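Local atomic coordinates of extracellular ligand-binding receptor (Sphaerobacter thermophilus, PDB entry 4ZPJ), a protein that probably binds a small-molecule solute outside the cell for an ABC transporter, as a zinc-binding member of the leucine-binding protein family. Residues G90-E95 and E358-E363; A349-A354 and L366-A371. All coordinates share one frame; numbering follows the deposited sequence.

After strand 55-61 and helix 68-84, residues 90-95 open strand 92-100 of the six-stranded mixed sheet. The chain completes this sheet through strand 168-170, forms the four-stranded parallel sheet, and comes back beside the first sheet with helix 336-354. Interaction 1 closes this long excursion of 262 residues, tying strand 92-100 to the turn before helix 362-371. Interaction 2 closes a short loop, with 11 residues between 349-354 and 366-371, and forms a helical hairpin. The two contacts cross along the chain, because 358-363 falls between the two segments of interaction 2. Their centres are 11 Å apart, and Val359 CG2 of the turn packs on Leu352 CD2 of helix 336-354 at 3.8 Å.

Interaction 1 (G90-E95 and E358-E363); sequences GGRPVE and EVENKE. With ZN (zinc ion), chain L.
Arg92 NH1 is held by two carboxylates. It gives a nearly straight hydrogen bond to Glu360 OE1 (3.0 Å, 167° at the hydrogen), lies close enough to Glu360 OE2 for a weak second bond, and forms a longer salt bridge with Glu358 OE2 at 3.5 Å. The neighbouring nitrogen, Arg92 NH2, reaches Glu360 OE2 at 2.5 Å, a length doubtful in detail, which completes a two-pronged salt bridge across the NH1-NH2 edge. Guanidinium and carboxylate are nearly coplanar, 7° apart, and Glu360 OE1 accepts the NH1 hydrogen bond through its syn lone pair. Glu358 OE2 also comes in at the guanidinium edge, in its plane. The methyl Val359 CG1 approaches obliquely, 4.1 Å from Arg92 NH2.

The arginine is extended at first and then bends at chi3 (67°), which swings the planar group across to the 358-363 segment. Glu358 and Glu360 belong to one type I turn, closed by the backbone bond from Asn361 N to Glu358 O (3.2 Å), and both side chains bend at chi2 to bring their carboxylates to Arg92. Asn361 follows as N-cap of helix 362-371, its OD1 accepting from Ala364 N. Strand 92-95 pairs through its backbone with strand 55-61. Arg92 NE and NH2 give further hydrogen bonds to Glu53 O and Pro54 O, fixing the guanidinium near the modelled N-terminal end of the chain. Farther along the same segment and outside the salt bridges, Glu95 OE1 binds a zinc ion at 2.2 Å.

With one cation facing two carboxylates, the network probably carries a net negative charge. The paired bonds to Glu360 and the carbonyl anchors would nonetheless restrain guanidinium rotation and favour ionised glutamates.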
loop_
_atom_site.group_PDB
_atom_site.type_symbol
_atom_site.label_atom_id
_atom_site.label_comp_id
_atom_site.label_asym_id
_atom_site.label_seq_id
_atom_site.Cartn_x
_atom_site.Cartn_y
_atom_site.Cartn_z
ATOM N N GLY A 90 14.308 -25.628 4.139
ATOM C CA GLY A 90 14.860 -26.720 4.911
ATOM C C GLY A 90 14.458 -28.095 4.407
ATOM O O GLY A 90 14.145 -28.966 5.207
ATOM N N GLY A 91 14.467 -28.279 3.083
ATOM C CA GLY A 91 14.062 -29.559 2.457
ATOM C C GLY A 91 12.545 -29.753 2.365
ATOM O O GLY A 91 12.085 -30.824 2.012
ATOM N N ARG A 92 11.768 -28.723 2.678
ATOM C CA ARG A 92 10.328 -28.859 2.744
ATOM C C ARG A 92 9.686 -27.990 1.673
ATOM O O ARG A 92 9.969 -26.813 1.606
ATOM C CB ARG A 92 9.795 -28.478 4.126
ATOM C CG ARG A 92 10.187 -29.441 5.237
ATOM C CD ARG A 92 9.641 -28.974 6.574
ATOM N NE ARG A 92 8.175 -29.034 6.612
ATOM C CZ ARG A 92 7.425 -28.845 7.701
ATOM N NH1 ARG A 92 7.999 -28.557 8.867
ATOM N NH2 ARG A 92 6.088 -28.913 7.622
ATOM N N PRO A 93 8.832 -28.583 0.828
ATOM C CA PRO A 93 8.229 -27.857 -0.258
ATOM C C PRO A 93 7.113 -26.974 0.298
ATOM O O PRO A 93 6.396 -27.401 1.215
ATOM C CB PRO A 93 7.635 -28.991 -1.160
ATOM C CG PRO A 93 7.297 -30.080 -0.219
ATOM C CD PRO A 93 8.319 -29.971 0.916
ATOM N N VAL A 94 6.964 -25.778 -0.248
ATOM C CA VAL A 94 5.835 -24.911 0.089
ATOM C C VAL A 94 4.639 -25.278 -0.774
ATOM O O VAL A 94 4.797 -25.611 -1.934
ATOM C CB VAL A 94 6.142 -23.428 -0.192
ATOM C CG1 VAL A 94 4.952 -22.555 0.180
ATOM C CG2 VAL A 94 7.345 -22.974 0.588
ATOM N N GLU A 95 3.444 -25.237 -0.212
ATOM C CA GLU A 95 2.271 -25.188 -1.047
ATOM C C GLU A 95 1.333 -24.051 -0.662
ATOM O O GLU A 95 0.865 -23.948 0.469
ATOM C CB GLU A 95 1.549 -26.542 -1.137
ATOM C CG GLU A 95 1.105 -27.153 0.166
ATOM C CD GLU A 95 0.462 -28.525 -0.018
ATOM O OE1 GLU A 95 -0.714 -28.671 0.379
ATOM O OE2 GLU A 95 1.116 -29.456 -0.569
ATOM N N GLU A 358 10.919 -25.154 10.062
ATOM C CA GLU A 358 10.227 -25.761 11.214
ATOM C C GLU A 358 9.059 -24.852 11.557
ATOM O O GLU A 358 8.976 -24.249 12.612
ATOM C CB GLU A 358 11.162 -26.027 12.418
ATOM C CG GLU A 358 12.154 -27.200 12.253
ATOM C CD GLU A 358 11.513 -28.554 11.860
ATOM O OE1 GLU A 358 11.558 -29.517 12.665
ATOM O OE2 GLU A 358 10.980 -28.684 10.728
ATOM N N VAL A 359 8.137 -24.813 10.623
ATOM C CA VAL A 359 7.040 -23.875 10.619
ATOM C C VAL A 359 5.969 -24.169 11.677
ATOM O O VAL A 359 5.179 -23.314 12.003
ATOM C CB VAL A 359 6.419 -23.857 9.220
ATOM C CG1 VAL A 359 5.485 -25.080 8.993
ATOM C CG2 VAL A 359 5.677 -22.568 8.980
ATOM N N GLU A 360 5.942 -25.381 12.209
ATOM C CA GLU A 360 4.980 -25.743 13.240
ATOM C C GLU A 360 5.417 -25.214 14.588
ATOM O O GLU A 360 4.652 -25.230 15.535
ATOM C CB GLU A 360 4.817 -27.268 13.341
ATOM C CG GLU A 360 4.354 -27.958 12.049
ATOM C CD GLU A 360 5.497 -28.295 11.095
ATOM O OE1 GLU A 360 6.696 -28.257 11.515
ATOM O OE2 GLU A 360 5.182 -28.592 9.916
ATOM N N ASN A 361 6.660 -24.768 14.687
ATOM C CA ASN A 361 7.137 -24.115 15.894
ATOM C C ASN A 361 6.740 -22.625 15.849
ATOM O O ASN A 361 7.500 -21.781 15.377
ATOM C CB ASN A 361 8.641 -24.334 16.000
ATOM C CG ASN A 361 9.212 -23.747 17.246
ATOM O OD1 ASN A 361 8.563 -22.937 17.916
ATOM N ND2 ASN A 361 10.441 -24.117 17.557
ATOM N N LYS A 362 5.526 -22.331 16.303
ATOM C CA LYS A 362 4.951 -20.996 16.203
ATOM C C LYS A 362 5.782 -19.952 16.908
ATOM O O LYS A 362 5.902 -18.824 16.420
ATOM C CB LYS A 362 3.521 -20.948 16.753
ATOM C CG LYS A 362 2.511 -21.527 15.780
ATOM C CD LYS A 362 1.116 -20.985 16.002
ATOM C CE LYS A 362 0.205 -21.996 16.674
ATOM N NZ LYS A 362 -1.196 -21.814 16.198
ATOM N N GLU A 363 6.340 -20.313 18.055
ATOM C CA GLU A 363 7.138 -19.376 18.841
ATOM C C GLU A 363 8.311 -18.913 17.983
ATOM O O GLU A 363 8.518 -17.717 17.821
ATOM C CB GLU A 363 7.637 -20.016 20.149
ATOM C CG GLU A 363 8.239 -19.048 21.168
ATOM C CD GLU A 363 9.610 -19.504 21.720
ATOM O OE1 GLU A 363 10.652 -19.258 21.050
ATOM O OE2 GLU A 363 9.660 -20.088 22.838
HETATM ZN ZN ZN L . -1.699 -29.807 -1.269
HETATM O O HOH W 1 -0.367 -29.799 -2.401
#

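Interaction 2 (A349-A354 and L366-A371); sequences AEALTA and LEALKA
Ala351 and Ala368 bring two helices together at small side chains: their CA atoms are 5.1 Å apart, the closest pair of the two segments, and their CB methyls meet at 4.2 Å. Both alanines direct their methyls at the opposing helix. Ala368 CB also rests 3.9 Å from the carbonyl oxygen Ala351 O, so this methyl packs on backbone as well as on side chain. One turn along, Ala354 CB touches the same methyl, Ala368 CB, at 4.3 Å, placing Ala368 against both alanines of the 351-354 turn.

Leu369 supplies the larger apolar group. With CG anti to its own carbonyl carbon (chi1 -70°), its branch reaches the first helix although its CB does not head straight there. Its methyl CD2 lies 3.6 Å from Ala351 CB, with CG close behind, so Ala351 CB is packed by Ala368 and Leu369 together. No hydrogen bond crosses the contact. The short segments run in broadly opposing directions, 131° between their N-to-C senses, with axes 8.5 Å apart, a spacing that the alanines permit. Within helix 336-354, Ala349 O accepts from both Thr353 N and Thr353 OG1, which reach it from opposite faces of its plane.

The hairpin of helices 336-354 and 362-371 packs on the six-stranded sheet of this periplasmic-binding-protein fold. Ala349, Leu352 and Thr353 touch Phe89 on outer strand 88-89, whereas Leu366, Leu369 and Lys370 touch Phe169 on strand 168-170, the outermost strand at the other end of the sheet.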
loop_
_atom_site.group_PDB
_atom_site.type_symbol
_atom_site.label_atom_id
_atom_site.label_comp_id
_atom_site.label_asym_id
_atom_site.label_seq_id
_atom_site.Cartn_x
_atom_site.Cartn_y
_atom_site.Cartn_z
ATOM N N ALA A 349 9.737 -15.832 3.152
ATOM C CA ALA A 349 10.941 -16.559 2.749
ATOM C C ALA A 349 12.095 -16.370 3.724
ATOM O O ALA A 349 12.799 -17.319 4.013
ATOM C CB ALA A 349 11.364 -16.165 1.339
ATOM N N GLU A 350 12.275 -15.160 4.236
ATOM C CA GLU A 350 13.344 -14.892 5.177
ATOM C C GLU A 350 13.031 -15.550 6.505
ATOM O O GLU A 350 13.926 -16.098 7.156
ATOM C CB GLU A 350 13.521 -13.391 5.390
ATOM C CG GLU A 350 13.908 -12.680 4.122
ATOM C CD GLU A 350 15.416 -12.605 3.882
ATOM O OE1 GLU A 350 16.189 -12.456 4.844
ATOM O OE2 GLU A 350 15.833 -12.661 2.715
ATOM N N ALA A 351 11.756 -15.514 6.916
ATOM C CA ALA A 351 11.423 -16.112 8.208
ATOM C C ALA A 351 11.586 -17.631 8.129
ATOM O O ALA A 351 12.170 -18.245 9.025
ATOM C CB ALA A 351 10.034 -15.753 8.666
ATOM N N LEU A 352 11.090 -18.225 7.048
ATOM C CA LEU A 352 11.155 -19.659 6.901
ATOM C C LEU A 352 12.579 -20.183 6.770
ATOM O O LEU A 352 12.893 -21.272 7.244
ATOM C CB LEU A 352 10.351 -20.081 5.715
ATOM C CG LEU A 352 8.810 -19.999 5.869
ATOM C CD1 LEU A 352 8.172 -20.719 4.722
ATOM C CD2 LEU A 352 8.299 -20.626 7.126
ATOM N N THR A 353 13.432 -19.408 6.126
ATOM C CA THR A 353 14.825 -19.756 6.002
ATOM C C THR A 353 15.454 -19.778 7.376
ATOM O O THR A 353 16.126 -20.752 7.716
ATOM C CB THR A 353 15.566 -18.753 5.105
ATOM O OG1 THR A 353 14.997 -18.790 3.799
ATOM C CG2 THR A 353 17.051 -19.065 5.021
ATOM N N ALA A 354 15.220 -18.729 8.169
ATOM C CA ALA A 354 15.850 -18.595 9.490
ATOM C C ALA A 354 15.492 -19.720 10.450
ATOM O O ALA A 354 16.309 -20.133 11.237
ATOM C CB ALA A 354 15.452 -17.265 10.105
ATOM N N LEU A 366 7.192 -16.771 14.866
ATOM C CA LEU A 366 6.879 -15.397 15.227
ATOM C C LEU A 366 8.076 -14.566 15.570
ATOM O O LEU A 366 8.106 -13.377 15.177
ATOM C CB LEU A 366 5.962 -15.325 16.422
ATOM C CG LEU A 366 4.564 -15.910 16.273
ATOM C CD1 LEU A 366 3.851 -15.683 17.602
ATOM C CD2 LEU A 366 3.795 -15.238 15.180
ATOM N N GLU A 367 9.023 -15.152 16.319
ATOM C CA GLU A 367 10.231 -14.466 16.659
ATOM C C GLU A 367 11.016 -14.244 15.375
ATOM O O GLU A 367 11.608 -13.174 15.211
ATOM C CB GLU A 367 11.087 -15.189 17.745
ATOM C CG GLU A 367 10.333 -15.598 19.039
ATOM C CD GLU A 367 11.129 -15.507 20.366
ATOM O OE1 GLU A 367 11.369 -14.360 20.823
ATOM O OE2 GLU A 367 11.456 -16.563 21.005
ATOM N N ALA A 368 10.998 -15.200 14.430
ATOM C CA ALA A 368 11.736 -14.978 13.158
ATOM C C ALA A 368 11.065 -13.848 12.297
ATOM O O ALA A 368 11.747 -12.939 11.780
ATOM C CB ALA A 368 11.945 -16.270 12.358
ATOM N N LEU A 369 9.751 -13.863 12.197
ATOM C CA LEU A 369 9.041 -12.770 11.486
ATOM C C LEU A 369 9.345 -11.416 12.105
ATOM O O LEU A 369 9.657 -10.478 11.366
ATOM C CB LEU A 369 7.555 -12.975 11.479
ATOM C CG LEU A 369 7.142 -14.127 10.612
ATOM C CD1 LEU A 369 5.800 -14.660 11.093
ATOM C CD2 LEU A 369 7.061 -13.723 9.139
ATOM N N LYS A 370 9.298 -11.313 13.438
ATOM C CA LYS A 370 9.624 -10.039 14.083
ATOM C C LYS A 370 11.017 -9.491 13.697
ATOM O O LYS A 370 11.222 -8.254 13.634
ATOM C CB LYS A 370 9.564 -10.116 15.619
ATOM C CG LYS A 370 8.174 -10.137 16.190
ATOM C CD LYS A 370 8.120 -9.702 17.665
ATOM C CE LYS A 370 7.890 -8.205 17.706
ATOM N NZ LYS A 370 8.251 -7.631 19.021
ATOM N N ALA A 371 11.966 -10.405 13.496
ATOM C CA ALA A 371 13.366 -10.050 13.204
ATOM C C ALA A 371 13.676 -9.902 11.713
ATOM O O ALA A 371 14.789 -9.587 11.334
ATOM C CB ALA A 371 14.298 -11.112 13.824
#